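Local coordinates for protein putative phosphinothricin acetyltransferase YwnH (PDB 1VHS) that probably acetylates phosphinothricin with acetyl-CoA as the donor, which would inactivate this antibiotic and herbicide, at residues Trp44-His48 against Trp67-Glu71; Lys81-Val85 against Ile115-Phe121. All coordinates share one frame; numbering follows the deposited sequence.

Contact 1 (Trp44-His48 against Trp67-Glu71); sequences WFSGH and WISFE
W44 lays the outer rim of its indole over one face of the W67 ring. The touching atoms are W44 CH2 and W67 CH2, 3.5 Å apart. The planes stand at 56°, an oblique meeting of two rings whose side chains come from opposite directions. The contact sets helix 42-46 and the turn after it against strand 64-72, an inner strand of the mixed GNAT acetyltransferase sheet. With chi1 at 167°, W44 CG is anti to the backbone N, and the indole reaches out to the strand.

Beside the tryptophan pair runs a short polar chain. H48 NE2 donates to S69 OG at 2.8 Å, nearly straight and close to the imidazole plane. S69 OG in turn donates to E71 OE2, also at 2.8 Å. W44 NE1 gives a longer bond of 3.2 Å to the same E71 OE2. E71 OE2 lies in the indole plane, while the N-H meets the carboxylate from well above the carboxylate plane, so one oxygen is gripped by two donors from different directions. The other nitrogen of the histidine is used too: H48 ND1 donates to F45 O at 3.0 Å. Bonded through both nitrogens, the imidazole is fixed in its rotation. The ND1 bond also ties H48 back to F45.

L54 of strand 54-58 touches H48, W67 and S69. W67 stacks on Y88, a predicted acetyl-CoA-binding residue, so W44 packs on a ring that adjoins the probable cofactor site. R41 makes a cation-pi contact with W44.

H48 also covers part of W44 within the same segment: H48 CE1 sits 3.5 Å above the W44 ring plane, offset toward the rim.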
loop_
_atom_site.group_PDB
_atom_site.type_symbol
_atom_site.label_atom_id
_atom_site.label_comp_id
_atom_site.label_asym_id
_atom_site.label_seq_id
_atom_site.Cartn_x
_atom_site.Cartn_y
_atom_site.Cartn_z
ATOM N N TRP A 44 3.884 -9.560 -9.819
ATOM C CA TRP A 44 3.671 -8.969 -8.506
ATOM C C TRP A 44 2.391 -9.519 -7.887
ATOM O O TRP A 44 2.361 -9.903 -6.716
ATOM C CB TRP A 44 3.567 -7.451 -8.647
ATOM C CG TRP A 44 3.042 -6.758 -7.435
ATOM C CD1 TRP A 44 3.726 -6.461 -6.291
ATOM C CD2 TRP A 44 1.706 -6.282 -7.241
ATOM N NE1 TRP A 44 2.897 -5.826 -5.396
ATOM C CE2 TRP A 44 1.650 -5.705 -5.954
ATOM C CE3 TRP A 44 0.548 -6.288 -8.032
ATOM C CZ2 TRP A 44 0.482 -5.139 -5.437
ATOM C CZ3 TRP A 44 -0.617 -5.724 -7.517
ATOM C CH2 TRP A 44 -0.639 -5.158 -6.230
ATOM N N PHE A 45 1.334 -9.555 -8.690
ATOM C CA PHE A 45 0.039 -10.040 -8.242
ATOM C C PHE A 45 0.115 -11.468 -7.716
ATOM O O PHE A 45 -0.259 -11.737 -6.576
ATOM C CB PHE A 45 -0.968 -9.969 -9.391
ATOM C CG PHE A 45 -2.390 -10.175 -8.962
ATOM C CD1 PHE A 45 -3.053 -9.200 -8.224
ATOM C CD2 PHE A 45 -3.066 -11.344 -9.289
ATOM C CE1 PHE A 45 -4.376 -9.387 -7.817
ATOM C CE2 PHE A 45 -4.389 -11.541 -8.886
ATOM C CZ PHE A 45 -5.042 -10.559 -8.150
ATOM N N SER A 46 0.602 -12.382 -8.550
ATOM C CA SER A 46 0.720 -13.786 -8.167
ATOM C C SER A 46 1.794 -13.997 -7.106
ATOM O O SER A 46 1.882 -15.067 -6.507
ATOM C CB SER A 46 1.034 -14.644 -9.397
ATOM O OG SER A 46 -0.023 -14.583 -10.337
ATOM N N GLY A 47 2.603 -12.971 -6.874
ATOM C CA GLY A 47 3.661 -13.074 -5.885
ATOM C C GLY A 47 3.177 -13.076 -4.445
ATOM O O GLY A 47 3.948 -13.369 -3.534
ATOM N N HIS A 48 1.908 -12.745 -4.223
ATOM C CA HIS A 48 1.380 -12.734 -2.865
ATOM C C HIS A 48 1.144 -14.149 -2.362
ATOM O O HIS A 48 0.920 -15.070 -3.148
ATOM C CB HIS A 48 0.087 -11.922 -2.789
ATOM C CG HIS A 48 0.289 -10.460 -3.031
ATOM N ND1 HIS A 48 0.387 -9.924 -4.297
ATOM C CD2 HIS A 48 0.475 -9.432 -2.170
ATOM C CE1 HIS A 48 0.628 -8.627 -4.205
ATOM N NE2 HIS A 48 0.685 -8.304 -2.927
ATOM N N TRP A 67 -7.318 -1.305 -2.329
ATOM C CA TRP A 67 -6.651 -2.544 -1.984
ATOM C C TRP A 67 -5.514 -2.339 -1.000
ATOM O O TRP A 67 -4.981 -1.235 -0.869
ATOM C CB TRP A 67 -6.152 -3.302 -3.231
ATOM C CG TRP A 67 -5.327 -2.537 -4.245
ATOM C CD1 TRP A 67 -5.789 -1.881 -5.350
ATOM C CD2 TRP A 67 -3.897 -2.449 -4.298
ATOM N NE1 TRP A 67 -4.738 -1.402 -6.094
ATOM C CE2 TRP A 67 -3.564 -1.736 -5.471
ATOM C CE3 TRP A 67 -2.863 -2.910 -3.469
ATOM C CZ2 TRP A 67 -2.241 -1.473 -5.840
ATOM C CZ3 TRP A 67 -1.547 -2.650 -3.835
ATOM C CH2 TRP A 67 -1.247 -1.938 -5.012
ATOM N N ILE A 68 -5.183 -3.412 -0.292
ATOM C CA ILE A 68 -4.112 -3.420 0.703
ATOM C C ILE A 68 -3.201 -4.589 0.363
ATOM O O ILE A 68 -3.650 -5.731 0.260
ATOM C CB ILE A 68 -4.651 -3.655 2.125
ATOM C CG1 ILE A 68 -5.738 -2.640 2.467
ATOM C CG2 ILE A 68 -3.512 -3.541 3.135
ATOM C CD1 ILE A 68 -6.404 -2.925 3.807
ATOM N N SER A 69 -1.919 -4.303 0.193
ATOM C CA SER A 69 -0.957 -5.333 -0.156
ATOM C C SER A 69 0.110 -5.474 0.917
ATOM O O SER A 69 0.656 -4.473 1.378
ATOM C CB SER A 69 -0.283 -4.975 -1.491
ATOM O OG SER A 69 0.850 -5.791 -1.744
ATOM N N PHE A 70 0.380 -6.711 1.334
ATOM C CA PHE A 70 1.445 -6.966 2.298
ATOM C C PHE A 70 2.554 -7.583 1.453
ATOM O O PHE A 70 2.311 -8.505 0.675
ATOM C CB PHE A 70 1.016 -7.948 3.387
ATOM C CG PHE A 70 0.057 -7.364 4.380
ATOM C CD1 PHE A 70 -1.317 -7.473 4.190
ATOM C CD2 PHE A 70 0.529 -6.671 5.489
ATOM C CE1 PHE A 70 -2.211 -6.894 5.095
ATOM C CE2 PHE A 70 -0.354 -6.086 6.402
ATOM C CZ PHE A 70 -1.727 -6.198 6.203
ATOM N N GLU A 71 3.765 -7.063 1.583
ATOM C CA GLU A 71 4.875 -7.579 0.792
ATOM C C GLU A 71 6.094 -7.835 1.648
ATOM O O GLU A 71 6.267 -7.215 2.697
ATOM C CB GLU A 71 5.200 -6.592 -0.328
ATOM C CG GLU A 71 4.086 -6.489 -1.365
ATOM C CD GLU A 71 4.237 -5.296 -2.282
ATOM O OE1 GLU A 71 5.350 -5.089 -2.811
ATOM O OE2 GLU A 71 3.238 -4.572 -2.480
#

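Contact 2 (Lys81-Val85 against Ile115-Phe121)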
loop_
_atom_site.group_PDB
_atom_site.type_symbol
_atom_site.label_atom_id
_atom_site.label_comp_id
_atom_site.label_asym_id
_atom_site.label_seq_id
_atom_site.Cartn_x
_atom_site.Cartn_y
_atom_site.Cartn_z
ATOM N N LYS A 81 9.726 -11.731 9.741
ATOM C CA LYS A 81 8.703 -11.059 10.533
ATOM C C LYS A 81 8.567 -9.583 10.202
ATOM O O LYS A 81 7.887 -8.840 10.907
ATOM C CB LYS A 81 9.000 -11.230 12.022
ATOM C CG LYS A 81 8.607 -12.596 12.563
ATOM C CD LYS A 81 9.063 -12.792 13.997
ATOM C CE LYS A 81 10.538 -13.133 14.048
ATOM N NZ LYS A 81 10.822 -14.400 13.313
ATOM N N THR A 82 9.212 -9.165 9.122
ATOM C CA THR A 82 9.167 -7.772 8.702
ATOM C C THR A 82 8.510 -7.686 7.333
ATOM O O THR A 82 8.891 -8.394 6.399
ATOM C CB THR A 82 10.595 -7.170 8.660
ATOM O OG1 THR A 82 11.152 -7.196 9.981
ATOM C CG2 THR A 82 10.562 -5.734 8.165
ATOM N N ALA A 83 7.509 -6.825 7.215
ATOM C CA ALA A 83 6.805 -6.672 5.956
ATOM C C ALA A 83 6.464 -5.235 5.639
ATOM O O ALA A 83 6.518 -4.357 6.495
ATOM C CB ALA A 83 5.519 -7.512 5.972
ATOM N N GLU A 84 6.103 -5.005 4.385
ATOM C CA GLU A 84 5.710 -3.689 3.939
ATOM C C GLU A 84 4.210 -3.719 3.703
ATOM O O GLU A 84 3.662 -4.748 3.308
ATOM C CB GLU A 84 6.419 -3.339 2.628
ATOM C CG GLU A 84 7.923 -3.169 2.768
ATOM C CD GLU A 84 8.673 -3.483 1.489
ATOM O OE1 GLU A 84 8.229 -3.040 0.407
ATOM O OE2 GLU A 84 9.715 -4.168 1.569
ATOM N N VAL A 85 3.542 -2.611 3.987
ATOM C CA VAL A 85 2.115 -2.523 3.723
ATOM C C VAL A 85 1.920 -1.382 2.731
ATOM O O VAL A 85 2.467 -0.289 2.910
ATOM C CB VAL A 85 1.278 -2.261 5.002
ATOM C CG1 VAL A 85 1.692 -0.947 5.666
ATOM C CG2 VAL A 85 -0.209 -2.227 4.634
ATOM N N ILE A 115 3.438 -10.871 11.331
ATOM C CA ILE A 115 4.268 -9.692 11.102
ATOM C C ILE A 115 4.562 -8.960 12.409
ATOM O O ILE A 115 3.645 -8.601 13.146
ATOM C CB ILE A 115 3.570 -8.715 10.148
ATOM C CG1 ILE A 115 3.364 -9.385 8.788
ATOM C CG2 ILE A 115 4.407 -7.441 9.998
ATOM C CD1 ILE A 115 2.399 -8.641 7.885
ATOM N N ARG A 116 5.846 -8.747 12.688
ATOM C CA ARG A 116 6.274 -8.041 13.894
ATOM C C ARG A 116 6.586 -6.576 13.602
ATOM O O ARG A 116 6.262 -5.691 14.396
ATOM C CB ARG A 116 7.511 -8.713 14.496
ATOM C CG ARG A 116 8.116 -7.946 15.663
ATOM C CD ARG A 116 9.134 -8.785 16.419
ATOM N NE ARG A 116 10.204 -9.280 15.556
ATOM C CZ ARG A 116 11.143 -10.132 15.953
ATOM N NH1 ARG A 116 12.081 -10.536 15.106
ATOM N NH2 ARG A 116 11.141 -10.586 17.200
ATOM N N SER A 117 7.216 -6.320 12.462
ATOM C CA SER A 117 7.566 -4.953 12.067
ATOM C C SER A 117 6.923 -4.660 10.724
ATOM O O SER A 117 7.141 -5.378 9.750
ATOM C CB SER A 117 9.091 -4.793 11.955
ATOM O OG SER A 117 9.726 -5.128 13.183
ATOM N N LEU A 118 6.125 -3.604 10.676
ATOM C CA LEU A 118 5.439 -3.234 9.449
ATOM C C LEU A 118 5.943 -1.872 8.987
ATOM O O LEU A 118 5.988 -0.936 9.766
ATOM C CB LEU A 118 3.929 -3.195 9.709
ATOM C CG LEU A 118 2.985 -3.097 8.515
ATOM C CD1 LEU A 118 3.216 -4.279 7.584
ATOM C CD2 LEU A 118 1.535 -3.071 9.012
HETATM N N MSE A 119 6.338 -1.775 7.722
HETATM C CA MSE A 119 6.838 -0.522 7.171
HETATM C C MSE A 119 5.987 -0.024 6.003
HETATM O O MSE A 119 5.359 -0.813 5.292
HETATM C CB MSE A 119 8.286 -0.695 6.689
HETATM C CG MSE A 119 9.305 -0.806 7.807
HETATM SE SE MSE A 119 11.111 -1.013 7.103
HETATM C CE MSE A 119 10.970 -2.826 6.657
ATOM N N ALA A 120 5.983 1.292 5.814
ATOM C CA ALA A 120 5.238 1.925 4.738
ATOM C C ALA A 120 6.158 2.906 4.022
ATOM O O ALA A 120 6.879 3.664 4.666
ATOM C CB ALA A 120 4.019 2.671 5.302
ATOM N N PHE A 121 6.134 2.878 2.693
ATOM C CA PHE A 121 6.965 3.765 1.878
ATOM C C PHE A 121 6.072 4.869 1.339
ATOM O O PHE A 121 5.207 4.629 0.492
ATOM C CB PHE A 121 7.600 2.978 0.725
ATOM C CG PHE A 121 8.636 1.981 1.170
ATOM C CD1 PHE A 121 8.324 1.000 2.106
ATOM C CD2 PHE A 121 9.931 2.031 0.661
ATOM C CE1 PHE A 121 9.285 0.083 2.531
ATOM C CE2 PHE A 121 10.902 1.117 1.079
ATOM C CZ PHE A 121 10.575 0.141 2.017
HETATM O O HOH W 1 10.554 -7.692 12.943
HETATM O O HOH W 2 4.465 1.031 1.389
#
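A83 CB is a small bump that fits against the end of I115, with I115 CD1 3.8 Å away. L118 points to the same face, and its CD1 rests on A83 O at 3.5 Å. Next along, V85 meets L118 at about a right angle, and V85 CG1 touches L118 CG at 3.8 Å. CG1 is turned there because it stands between the backbone N and the carbonyl carbon, chi1 60°.

T82 and M119 mesh on the other face. M119, a selenomethionine, bends at chi3 (-78°) and brings its methyl back over the neighbouring strand. T82 CG2 and M119 CE are only 3.3 Å apart, tighter than usual for two carbons. F73 and I159 also touch M119.

The backbones form a parallel ladder. A83 N bonds to S117 O, M119 N to A83 O, and V85 N to M119 O. These are the two strands of the beta-alpha-beta unit 82-89, 98-109, 117-123, central to the GNAT fold, in which the corresponding strands part further along to admit acetyl-CoA. Within these segments the last direct bond is that of V85 N. A water takes the next rung, donating to V85 O at 2.8 Å and accepting from F121 N, consistent with the strands starting to part.

At the K81 end, K81 O accepts from R116 N at 2.7 Å, on a lone pair, and from S117 N at 3.0 Å. The bent lysine chain lies over one face of the R116 guanidinium, K81 CE being 3.2 Å from R116 NH1. Both side chains are exposed. A second water fills the angle beside them, held by R116 NE at the guanidinium edge, S117 OG and T82 OG1.

Overall arrangement
Contact 1 closes in the chain before contact 2 opens, and their centres lie about 13 Å apart. Strands 64-72 and 82-89 are neighbours in one sheet, so the two contacts join directly. E71 O and E84 N, 2.8 Å apart, make a probable backbone hydrogen bond. Apolar packing continues between them: F70 CD2 meets I115 CD1 at 3.6 Å, and I68 CG2 meets V85 CG2 at 3.9 Å. Contact 1 reaches the predicted acetyl-CoA site through W67, whose side chain is about 3 Å from that of Y88 at the nearest atoms. In contact 2, V85 lies just before that site on the same strand, its side chain about 4 Å from that of I87 at the nearest atoms.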